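Local coordinates for protein peptidoglycan-N-acetylmuramic acid deacetylase PdaA (Bacillus subtilis, PDB 1NY1) that deacetylates N-acetylmuramic acid residues in peptidoglycan glycan strands, a step towards the muramic delta-lactam of the spore cortex, and is required for germination, at residues P19-G22 with K23-S27; F74-T77 with G78-K82; H104-L108 with T109-A113. All blocks are in the same frame, centred on the assembly; numbering follows the deposited sequence.

From the N terminus the chain first meets contact 1, where residues 19-22 end the loop after strand 6-7 and turn into helix 23-31. Contact 2 follows, joining the end of strand 73-76 to helix 78-83, and contact 3 then shapes residues 104-113, which lead from strand 97-100 towards helix 113-131. The three are in series, each closing before the next opens, so none encloses or crosses another. Contacts 1 and 2 lie on opposite sides of the chain's centre, their own centres about 29 Å apart. Contacts 2 and 3 touch, Thr77 CG2 lying 3.9 Å from CD2 of the metal-ligand residue His105; contact 1 stands away from that site.

Contact 1. Residues P19-G22 with K23-S27; sequences PDAG and KQLNS
Asp20 and Asn26 face each other across the start of a helix, their flat ends almost perpendicular: the carboxylate and amide planes are 86° apart. Asn26 ND2 donates to Asp20 OD2 over 3.0 Å, arriving on the syn side but 28° out of the carboxylate plane. The Asp20 side chain reaches this place because CG lies anti to the backbone N (chi1 -176°). Asp20 OD1, the other oxygen, accepts from Gly22 N at 2.6 Å, from above the carboxylate plane, and this bond two residues on defines an Asx turn. The carboxylate is thereby gripped at both oxygens, one by the turn and one by the helix. Gly22, the N-cap residue, sends its carbonyl into the first helical turn, where Gly22 O accepts from Asn26 N at 2.9 Å. Its positive phi calls for glycine, because a CB there would collide with the carbonyl oxygen of Ala21. On another side of the turn, Leu25 CD1 packs against Ala21 CB at 3.8 Å. A water joins the same two residues, donating to Ala21 O at 2.7 Å and accepting from Leu25 N at 3.0 Å, and thus occupies an amide of the first helical turn. With an alanine here in place of Asn26, Asp20 OD2 would probably lose its amide donor, leaving the Asx-turn bond to OD1 and a carboxylate likely to turn more freely. The amide's other end, Asn26 OD1, is hydrogen-bonded to Tyr36 OH, which also bonds Ala21 N. Tyr36, in the loop between helix 23-31 and strand 44-51, so ties the turn to the chain that leaves the helix, while Ala21 rests on Trp8, just beyond strand 6-7, and Pro19 on Phe10 and His191.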
loop_
_atom_site.group_PDB
_atom_site.type_symbol
_atom_site.label_atom_id
_atom_site.label_comp_id
_atom_site.label_asym_id
_atom_site.label_seq_id
_atom_site.Cartn_x
_atom_site.Cartn_y
_atom_site.Cartn_z
ATOM N N PRO A 19 -6.875 13.064 -7.281
ATOM C CA PRO A 19 -7.586 13.709 -6.176
ATOM C C PRO A 19 -6.593 14.560 -5.391
ATOM O O PRO A 19 -5.384 14.456 -5.607
ATOM C CB PRO A 19 -8.106 12.522 -5.371
ATOM C CG PRO A 19 -7.015 11.508 -5.552
ATOM C CD PRO A 19 -6.706 11.620 -7.029
ATOM N N ASP A 20 -7.095 15.405 -4.497
ATOM C CA ASP A 20 -6.228 16.252 -3.684
ATOM C C ASP A 20 -6.719 16.264 -2.246
ATOM O O ASP A 20 -7.898 16.510 -1.984
ATOM C CB ASP A 20 -6.197 17.677 -4.242
ATOM C CG ASP A 20 -5.230 18.576 -3.486
ATOM O OD1 ASP A 20 -5.595 19.083 -2.410
ATOM O OD2 ASP A 20 -4.095 18.758 -3.963
ATOM N N ALA A 21 -5.810 15.995 -1.312
ATOM C CA ALA A 21 -6.152 15.948 0.106
ATOM C C ALA A 21 -6.231 17.317 0.780
ATOM O O ALA A 21 -6.516 17.408 1.975
ATOM C CB ALA A 21 -5.152 15.064 0.847
ATOM N N GLY A 22 -5.977 18.378 0.021
ATOM C CA GLY A 22 -6.038 19.716 0.588
ATOM C C GLY A 22 -4.677 20.283 0.953
ATOM O O GLY A 22 -3.712 19.541 1.127
ATOM N N LYS A 23 -4.605 21.605 1.089
ATOM C CA LYS A 23 -3.351 22.285 1.417
ATOM C C LYS A 23 -2.753 21.885 2.764
ATOM O O LYS A 23 -1.546 21.677 2.864
ATOM C CB LYS A 23 -3.544 23.808 1.379
ATOM C CG LYS A 23 -4.981 24.251 1.172
ATOM C CD LYS A 23 -5.450 23.960 -0.245
ATOM C CE LYS A 23 -6.967 23.969 -0.329
ATOM N NZ LYS A 23 -7.556 22.888 0.517
ATOM N N GLN A 24 -3.587 21.781 3.794
ATOM C CA GLN A 24 -3.098 21.411 5.117
ATOM C C GLN A 24 -2.438 20.035 5.121
ATOM O O GLN A 24 -1.341 19.866 5.658
ATOM C CB GLN A 24 -4.232 21.442 6.144
ATOM C CG GLN A 24 -4.547 22.835 6.679
ATOM C CD GLN A 24 -5.536 22.808 7.830
ATOM O OE1 GLN A 24 -5.351 22.074 8.803
ATOM N NE2 GLN A 24 -6.588 23.615 7.731
ATOM N N LEU A 25 -3.107 19.054 4.526
ATOM C CA LEU A 25 -2.562 17.703 4.465
ATOM C C LEU A 25 -1.375 17.620 3.517
ATOM O O LEU A 25 -0.399 16.924 3.796
ATOM C CB LEU A 25 -3.639 16.706 4.033
ATOM C CG LEU A 25 -4.534 16.199 5.163
ATOM C CD1 LEU A 25 -5.612 15.287 4.606
ATOM C CD2 LEU A 25 -3.681 15.460 6.184
ATOM N N ASN A 26 -1.450 18.325 2.394
ATOM C CA ASN A 26 -0.345 18.299 1.449
ATOM C C ASN A 26 0.917 18.856 2.091
ATOM O O ASN A 26 2.005 18.316 1.899
ATOM C CB ASN A 26 -0.682 19.093 0.187
ATOM C CG ASN A 26 -1.723 18.406 -0.667
ATOM O OD1 ASN A 26 -1.844 17.179 -0.654
ATOM N ND2 ASN A 26 -2.470 19.190 -1.431
ATOM N N SER A 27 0.772 19.927 2.863
ATOM C CA SER A 27 1.922 20.542 3.524
ATOM C C SER A 27 2.521 19.624 4.585
ATOM O O SER A 27 3.740 19.491 4.680
ATOM C CB SER A 27 1.521 21.872 4.169
ATOM O OG SER A 27 1.201 22.841 3.185
HETATM O O HOH W 1 -6.049 19.308 3.830
#

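Contact 2. Residues F74-T77 with G78-K82; sequences FFVT and GHFVK
Thr77 caps helix 78-83 with its hydroxyl: Thr77 OG1 accepts a weak but nearly straight bond from Phe80 N, 3.3 Å long with an N-H...O angle of 167°. The rotamer makes this possible, for chi1 of 65° sets OG1 between the backbone N and the carbonyl carbon, facing the helix's first turn. Thr77 O serves the next amide, accepting from Val81 N at 3.1 Å, so side chain and carbonyl of one residue take successive N-H groups. Val76, the last residue of the strand, spreads its two methyls over different partners. Val76 CG1 lies 3.7 Å from Phe80 CD2, meeting the ring obliquely. Val76 CG2 presses on Val81 CG2 at 3.4 Å, closer than usual for two methyl carbons and a sign of tight packing. Phe80 swings its ring towards Val76 with CG anti to the backbone N, and the two side chains cross at about a right angle. Ile88 of helix 85-93 touches both Val76 and Phe80, while Val81 packs on helix 113-131. The strand axis and helix axis stand 99° apart, an abrupt turn at the C-terminal edge of the parallel sheet. Such strand ends carry the active site in the NodB-type barrel of polysaccharide deacetylases; here Thr77 rests against His101 and His105, two residues that bind the divalent metal.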
loop_
_atom_site.group_PDB
_atom_site.type_symbol
_atom_site.label_atom_id
_atom_site.label_comp_id
_atom_site.label_asym_id
_atom_site.label_seq_id
_atom_site.Cartn_x
_atom_site.Cartn_y
_atom_site.Cartn_z
ATOM N N PHE A 74 3.498 -4.883 -0.930
ATOM C CA PHE A 74 2.598 -5.450 0.071
ATOM C C PHE A 74 2.974 -5.012 1.477
ATOM O O PHE A 74 4.055 -5.340 1.967
ATOM C CB PHE A 74 2.631 -6.984 0.005
ATOM C CG PHE A 74 2.197 -7.553 -1.319
ATOM C CD1 PHE A 74 3.077 -7.598 -2.399
ATOM C CD2 PHE A 74 0.906 -8.044 -1.484
ATOM C CE1 PHE A 74 2.675 -8.131 -3.632
ATOM C CE2 PHE A 74 0.490 -8.576 -2.707
ATOM C CZ PHE A 74 1.378 -8.620 -3.782
ATOM N N PHE A 75 2.083 -4.261 2.114
ATOM C CA PHE A 75 2.319 -3.804 3.471
ATOM C C PHE A 75 1.761 -4.880 4.391
ATOM O O PHE A 75 0.547 -5.080 4.478
ATOM C CB PHE A 75 1.649 -2.449 3.704
ATOM C CG PHE A 75 2.283 -1.330 2.928
ATOM C CD1 PHE A 75 1.935 -1.090 1.599
ATOM C CD2 PHE A 75 3.272 -0.540 3.515
ATOM C CE1 PHE A 75 2.565 -0.079 0.869
ATOM C CE2 PHE A 75 3.906 0.468 2.797
ATOM C CZ PHE A 75 3.554 0.704 1.465
ATOM N N VAL A 76 2.662 -5.589 5.069
ATOM C CA VAL A 76 2.269 -6.693 5.939
ATOM C C VAL A 76 2.361 -6.417 7.437
ATOM O O VAL A 76 3.144 -5.578 7.882
ATOM C CB VAL A 76 3.121 -7.947 5.608
ATOM C CG1 VAL A 76 2.945 -8.315 4.137
ATOM C CG2 VAL A 76 4.599 -7.676 5.902
ATOM N N THR A 77 1.537 -7.124 8.206
ATOM C CA THR A 77 1.533 -6.997 9.660
ATOM C C THR A 77 2.283 -8.184 10.238
ATOM O O THR A 77 2.547 -9.161 9.537
ATOM C CB THR A 77 0.095 -7.023 10.247
ATOM O OG1 THR A 77 -0.493 -8.310 10.011
ATOM C CG2 THR A 77 -0.761 -5.945 9.613
ATOM N N GLY A 78 2.616 -8.101 11.521
ATOM C CA GLY A 78 3.322 -9.193 12.161
ATOM C C GLY A 78 2.572 -10.506 12.014
ATOM O O GLY A 78 3.162 -11.538 11.691
ATOM N N HIS A 79 1.262 -10.473 12.236
ATOM C CA HIS A 79 0.456 -11.682 12.129
ATOM C C HIS A 79 0.530 -12.330 10.753
ATOM O O HIS A 79 0.673 -13.547 10.642
ATOM C CB HIS A 79 -1.011 -11.395 12.447
ATOM C CG HIS A 79 -1.912 -12.562 12.178
ATOM N ND1 HIS A 79 -1.901 -13.703 12.952
ATOM C CD2 HIS A 79 -2.794 -12.794 11.178
ATOM C CE1 HIS A 79 -2.736 -14.589 12.438
ATOM N NE2 HIS A 79 -3.290 -14.063 11.361
ATOM N N PHE A 80 0.409 -11.519 9.707
ATOM C CA PHE A 80 0.454 -12.042 8.350
ATOM C C PHE A 80 1.778 -12.749 8.082
ATOM O O PHE A 80 1.809 -13.852 7.531
ATOM C CB PHE A 80 0.272 -10.918 7.329
ATOM C CG PHE A 80 0.151 -11.410 5.919
ATOM C CD1 PHE A 80 -1.054 -11.923 5.452
ATOM C CD2 PHE A 80 1.255 -11.419 5.077
ATOM C CE1 PHE A 80 -1.158 -12.442 4.162
ATOM C CE2 PHE A 80 1.166 -11.936 3.786
ATOM C CZ PHE A 80 -0.045 -12.450 3.329
ATOM N N VAL A 81 2.874 -12.102 8.467
ATOM C CA VAL A 81 4.201 -12.669 8.265
ATOM C C VAL A 81 4.357 -13.994 9.009
ATOM O O VAL A 81 4.826 -14.977 8.443
ATOM C CB VAL A 81 5.301 -11.679 8.728
ATOM C CG1 VAL A 81 6.671 -12.332 8.621
ATOM C CG2 VAL A 81 5.261 -10.422 7.869
ATOM N N LYS A 82 3.952 -14.018 10.272
ATOM C CA LYS A 82 4.054 -15.224 11.084
ATOM C C LYS A 82 3.112 -16.328 10.596
ATOM O O LYS A 82 3.446 -17.511 10.650
ATOM C CB LYS A 82 3.735 -14.896 12.544
ATOM C CG LYS A 82 4.594 -13.781 13.148
ATOM C CD LYS A 82 5.930 -14.287 13.671
ATOM C CE LYS A 82 5.752 -15.079 14.968
ATOM N NZ LYS A 82 7.053 -15.585 15.499
#

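Contact 3. Residues H104-L108 with T109-A113; sequences HHPDL and TTKTA
Asp107 is held by the two threonines that follow Leu108, one gripping its carboxylate and the other its carbonyl. Asp107 OD1 accepts from Thr109 OG1 at 2.6 Å, met from above the carboxylate plane, and from Thr109 N at 2.9 Å, nearly along the C-O axis of the carboxylate. Two donors of a single residue thus converge on one oxygen and fix how the carboxylate is turned. Asp107 O likewise has two donors, both from Thr110. Thr110 OG1 reaches Asp107 O at 2.6 Å in the carbonyl plane; Thr110 N reaches Asp107 O at 3.0 Å, from 44° above that plane. The torsions explain the reach: Asp107 CG stands anti to its amide nitrogen (chi1 -177°), and Thr110 OG1, at chi1 68°, is folded back over its own backbone. One residue on, Lys111 N donates to Leu108 O at 3.0 Å. Together with Thr110 N to Asp107 O, it gives two successive bonds three residues apart, the pattern of a short 3-10 turn. Lys111 then doubles back, bent at chi2, and lays Lys111 CE 3.8 Å from Pro106 CB, the aliphatic end of the lysine crossing the proline ring at about a right angle.

Beyond this shell, Leu108 and Thr109 pack on Val150 of helix 148-156, and Asp107 and Thr109 on Val145 of strand 145-146. Near the start of the segment, His105, a divalent-metal ligand, sets its ring edge-to-face with His101, which also binds the metal, while His104 ND1 bonds Glu119 of helix 113-131. Thr112 OG1 accepts from Gln115 N, capping that helix, so the turn is fastened between helices 113-131 and 148-156.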
loop_
_atom_site.group_PDB
_atom_site.type_symbol
_atom_site.label_atom_id
_atom_site.label_comp_id
_atom_site.label_asym_id
_atom_site.label_seq_id
_atom_site.Cartn_x
_atom_site.Cartn_y
_atom_site.Cartn_z
ATOM N N HIS A 104 1.729 -5.337 15.406
ATOM C CA HIS A 104 0.409 -5.550 15.992
ATOM C C HIS A 104 -0.677 -4.659 15.400
ATOM O O HIS A 104 -1.809 -4.645 15.883
ATOM C CB HIS A 104 0.467 -5.343 17.506
ATOM C CG HIS A 104 1.396 -6.281 18.207
ATOM N ND1 HIS A 104 2.637 -5.897 18.667
ATOM C CD2 HIS A 104 1.270 -7.594 18.515
ATOM C CE1 HIS A 104 3.235 -6.933 19.229
ATOM N NE2 HIS A 104 2.427 -7.974 19.149
ATOM N N HIS A 105 -0.325 -3.918 14.354
ATOM C CA HIS A 105 -1.264 -3.029 13.681
ATOM C C HIS A 105 -2.009 -2.128 14.675
ATOM O O HIS A 105 -3.232 -1.988 14.609
ATOM C CB HIS A 105 -2.257 -3.869 12.862
ATOM C CG HIS A 105 -3.024 -3.085 11.844
ATOM N ND1 HIS A 105 -4.256 -2.524 12.105
ATOM C CD2 HIS A 105 -2.728 -2.759 10.562
ATOM C CE1 HIS A 105 -4.686 -1.888 11.030
ATOM N NE2 HIS A 105 -3.777 -2.015 10.079
ATOM N N PRO A 106 -1.275 -1.495 15.606
ATOM C CA PRO A 106 -1.913 -0.620 16.590
ATOM C C PRO A 106 -2.023 0.816 16.090
ATOM O O PRO A 106 -1.575 1.140 14.990
ATOM C CB PRO A 106 -0.973 -0.723 17.774
ATOM C CG PRO A 106 0.363 -0.682 17.085
ATOM C CD PRO A 106 0.171 -1.612 15.884
ATOM N N ASP A 107 -2.632 1.668 16.911
ATOM C CA ASP A 107 -2.777 3.083 16.600
ATOM C C ASP A 107 -1.435 3.667 17.028
ATOM O O ASP A 107 -1.175 3.809 18.221
ATOM C CB ASP A 107 -3.903 3.699 17.439
ATOM C CG ASP A 107 -4.149 5.157 17.111
ATOM O OD1 ASP A 107 -3.167 5.920 16.957
ATOM O OD2 ASP A 107 -5.332 5.551 17.024
ATOM N N LEU A 108 -0.581 3.992 16.064
ATOM C CA LEU A 108 0.736 4.529 16.376
ATOM C C LEU A 108 0.739 5.804 17.203
ATOM O O LEU A 108 1.703 6.068 17.913
ATOM C CB LEU A 108 1.525 4.771 15.089
ATOM C CG LEU A 108 1.809 3.521 14.258
ATOM C CD1 LEU A 108 2.540 3.912 12.981
ATOM C CD2 LEU A 108 2.629 2.544 15.080
ATOM N N THR A 109 -0.325 6.597 17.119
ATOM C CA THR A 109 -0.358 7.847 17.873
ATOM C C THR A 109 -0.442 7.600 19.374
ATOM O O THR A 109 -0.303 8.529 20.166
ATOM C CB THR A 109 -1.546 8.755 17.464
ATOM O OG1 THR A 109 -2.765 8.236 18.008
ATOM C CG2 THR A 109 -1.658 8.836 15.946
ATOM N N THR A 110 -0.654 6.348 19.762
ATOM C CA THR A 110 -0.757 5.995 21.173
ATOM C C THR A 110 0.500 5.287 21.682
ATOM O O THR A 110 0.559 4.876 22.843
ATOM C CB THR A 110 -1.969 5.073 21.419
ATOM O OG1 THR A 110 -1.739 3.802 20.795
ATOM C CG2 THR A 110 -3.236 5.692 20.837
ATOM N N LYS A 111 1.495 5.144 20.811
ATOM C CA LYS A 111 2.748 4.474 21.161
ATOM C C LYS A 111 3.917 5.445 21.311
ATOM O O LYS A 111 4.002 6.452 20.608
ATOM C CB LYS A 111 3.118 3.438 20.093
ATOM C CG LYS A 111 2.093 2.337 19.874
ATOM C CD LYS A 111 1.875 1.498 21.124
ATOM C CE LYS A 111 0.799 0.443 20.886
ATOM N NZ LYS A 111 0.467 -0.350 22.111
ATOM N N THR A 112 4.825 5.125 22.225
ATOM C CA THR A 112 6.002 5.951 22.453
ATOM C C THR A 112 7.019 5.656 21.355
ATOM O O THR A 112 6.857 4.700 20.594
ATOM C CB THR A 112 6.652 5.625 23.799
ATOM O OG1 THR A 112 7.188 4.296 23.756
ATOM C CG2 THR A 112 5.625 5.714 24.915
ATOM N N ALA A 113 8.070 6.468 21.280
ATOM C CA ALA A 113 9.104 6.277 20.267
ATOM C C ALA A 113 9.693 4.870 20.337
ATOM O O ALA A 113 9.862 4.212 19.311
ATOM C CB ALA A 113 10.204 7.316 20.439
#